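Local coordinates for protein 3-dehydroshikimate dehydratase (Pseudomonas putida, PDB 5HMQ) that dehydrates 3-dehydroshikimate to protocatechuate, a common intermediate of quinate and shikimate degradation, using a divalent metal cation, at residues Asp258-Leu263 against Ala383-Pro388. Residues are numbered along the deposited sequence; the frame is centred on the assembly and turned at random.
Sequences DGLRSL and AFRGQP
F384 meets R261 just where helix 374-383 of the dioxygenase-like domain ends in a Schellman motif, and the meeting joins that helix end to helix 252-276 of the TIM-barrel domain. The carbonyl oxygen of F384, lying past the last helical turn, can accept bonds from outside the helix, and R261 supplies two hydrogen bonds, from NE and NH2, a side-on grip on one oxygen. Its NE lies 3.0 Å from F384 O and nearly in line with the C=O bond, while its NH2 reaches the same oxygen at 3.1 Å; the oxygen sits somewhat out of the guanidinium plane. Arginine suits the place because its chain runs straight out from the helix, CG anti to the backbone N (chi1 176°), and then bends at chi3 (-76°), which presents the NE side of the group to the turn. The F384 ring brings its edge to the backbone O of R261; F287, P289 and L465 also pack around this buried phenyl.

R385 is the C-prime residue, whose positive phi (66°), a left-handed conformation, ends the helix, R385 N turning back to T382 O. Its O takes a third, weak bond from R261 NH2 at 3.2 Å. Its side chain crosses L260 obliquely, so that L260 CD1, a nonpolar tip suited to a flat cation, lies over one guanidinium face, toward its rim, 3.9 Å from NE. G386, lacking a side chain, sets bare backbone beside the R261 guanidinium: its N, closing the Schellman motif on A381 O, is 3.6 Å from R261 NH2, a contact of two donors and not a hydrogen bond.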
loop_
_atom_site.group_PDB
_atom_site.type_symbol
_atom_site.label_atom_id
_atom_site.label_comp_id
_atom_site.label_asym_id
_atom_site.label_seq_id
_atom_site.Cartn_x
_atom_site.Cartn_y
_atom_site.Cartn_z
ATOM N N ASP C 258 -2.621 -8.635 -12.120
ATOM C CA ASP C 258 -1.454 -9.423 -11.732
ATOM C C ASP C 258 -1.804 -10.900 -11.612
ATOM O O ASP C 258 -1.015 -11.767 -12.004
ATOM C CB ASP C 258 -0.880 -8.906 -10.412
ATOM C CG ASP C 258 -0.119 -7.602 -10.572
ATOM O OD1 ASP C 258 0.165 -7.208 -11.722
ATOM O OD2 ASP C 258 0.203 -6.973 -9.540
ATOM N N GLY C 259 -2.979 -11.203 -11.057
ATOM C CA GLY C 259 -3.396 -12.591 -10.938
ATOM C C GLY C 259 -3.476 -13.293 -12.280
ATOM O O GLY C 259 -2.927 -14.383 -12.461
ATOM N N LEU C 260 -4.164 -12.673 -13.242
ATOM C CA LEU C 260 -4.264 -13.265 -14.571
ATOM C C LEU C 260 -2.887 -13.390 -15.209
ATOM O O LEU C 260 -2.562 -14.423 -15.807
ATOM C CB LEU C 260 -5.203 -12.427 -15.444
ATOM C CG LEU C 260 -5.829 -13.048 -16.700
ATOM C CD1 LEU C 260 -4.844 -13.152 -17.858
ATOM C CD2 LEU C 260 -6.431 -14.409 -16.380
ATOM N N ARG C 261 -2.068 -12.342 -15.093
ATOM C CA ARG C 261 -0.702 -12.397 -15.606
ATOM C C ARG C 261 0.076 -13.555 -14.989
ATOM O O ARG C 261 0.824 -14.249 -15.687
ATOM C CB ARG C 261 0.006 -11.067 -15.347
ATOM C CG ARG C 261 1.471 -11.042 -15.756
ATOM C CD ARG C 261 2.090 -9.669 -15.518
ATOM N NE ARG C 261 1.672 -8.698 -16.526
ATOM C CZ ARG C 261 1.926 -7.396 -16.460
ATOM N NH1 ARG C 261 2.596 -6.899 -15.429
ATOM N NH2 ARG C 261 1.509 -6.589 -17.426
ATOM N N SER C 262 -0.092 -13.785 -13.684
ATOM C CA SER C 262 0.631 -14.873 -13.032
ATOM C C SER C 262 0.175 -16.239 -13.533
ATOM O O SER C 262 0.984 -17.171 -13.605
ATOM C CB SER C 262 0.463 -14.785 -11.514
ATOM O OG SER C 262 -0.804 -15.276 -11.108
ATOM N N LEU C 263 -1.106 -16.375 -13.888
ATOM C CA LEU C 263 -1.585 -17.637 -14.442
ATOM C C LEU C 263 -1.035 -17.868 -15.843
ATOM O O LEU C 263 -0.700 -19.002 -16.205
ATOM C CB LEU C 263 -3.114 -17.668 -14.448
ATOM C CG LEU C 263 -3.772 -17.954 -13.096
ATOM C CD1 LEU C 263 -5.288 -17.977 -13.220
ATOM C CD2 LEU C 263 -3.257 -19.268 -12.526
ATOM N N ALA C 383 2.032 -9.846 -25.097
ATOM C CA ALA C 383 1.319 -11.077 -24.767
ATOM C C ALA C 383 1.028 -11.173 -23.277
ATOM O O ALA C 383 -0.021 -11.698 -22.881
ATOM C CB ALA C 383 2.119 -12.294 -25.231
ATOM N N PHE C 384 1.933 -10.675 -22.435
ATOM C CA PHE C 384 1.694 -10.607 -21.002
ATOM C C PHE C 384 1.016 -9.306 -20.598
ATOM O O PHE C 384 1.014 -8.955 -19.412
ATOM C CB PHE C 384 3.001 -10.798 -20.233
ATOM C CG PHE C 384 3.464 -12.225 -20.180
ATOM C CD1 PHE C 384 2.858 -13.128 -19.321
ATOM C CD2 PHE C 384 4.502 -12.665 -20.984
ATOM C CE1 PHE C 384 3.277 -14.445 -19.267
ATOM C CE2 PHE C 384 4.926 -13.980 -20.933
ATOM C CZ PHE C 384 4.313 -14.871 -20.075
ATOM N N ARG C 385 0.453 -8.585 -21.570
ATOM C CA ARG C 385 -0.436 -7.450 -21.329
ATOM C C ARG C 385 0.286 -6.279 -20.665
ATOM O O ARG C 385 -0.285 -5.571 -19.836
ATOM C CB ARG C 385 -1.656 -7.879 -20.515
ATOM C CG ARG C 385 -2.414 -9.002 -21.190
ATOM C CD ARG C 385 -3.364 -9.709 -20.254
ATOM N NE ARG C 385 -3.988 -10.846 -20.925
ATOM C CZ ARG C 385 -5.289 -10.950 -21.169
ATOM N NH1 ARG C 385 -6.115 -9.979 -20.802
ATOM N NH2 ARG C 385 -5.764 -12.024 -21.788
ATOM N N GLY C 386 1.543 -6.069 -21.035
ATOM C CA GLY C 386 2.177 -4.808 -20.734
ATOM C C GLY C 386 1.704 -3.755 -21.709
ATOM O O GLY C 386 1.089 -4.056 -22.728
ATOM N N GLN C 387 1.987 -2.496 -21.390
ATOM C CA GLN C 387 1.543 -1.418 -22.258
ATOM C C GLN C 387 2.678 -1.009 -23.180
ATOM O O GLN C 387 3.656 -0.404 -22.712
ATOM C CB GLN C 387 1.062 -0.218 -21.447
ATOM C CG GLN C 387 0.584 0.928 -22.327
ATOM C CD GLN C 387 0.022 2.092 -21.538
ATOM O OE1 GLN C 387 0.239 2.203 -20.333
ATOM N NE2 GLN C 387 -0.702 2.973 -22.219
ATOM N N PRO C 388 2.604 -1.301 -24.474
ATOM C CA PRO C 388 3.648 -0.864 -25.397
ATOM C C PRO C 388 3.341 0.502 -25.991
ATOM O O PRO C 388 2.193 0.946 -26.058
ATOM C CB PRO C 388 3.613 -1.946 -26.483
ATOM C CG PRO C 388 2.162 -2.312 -26.550
ATOM C CD PRO C 388 1.607 -2.154 -25.145
#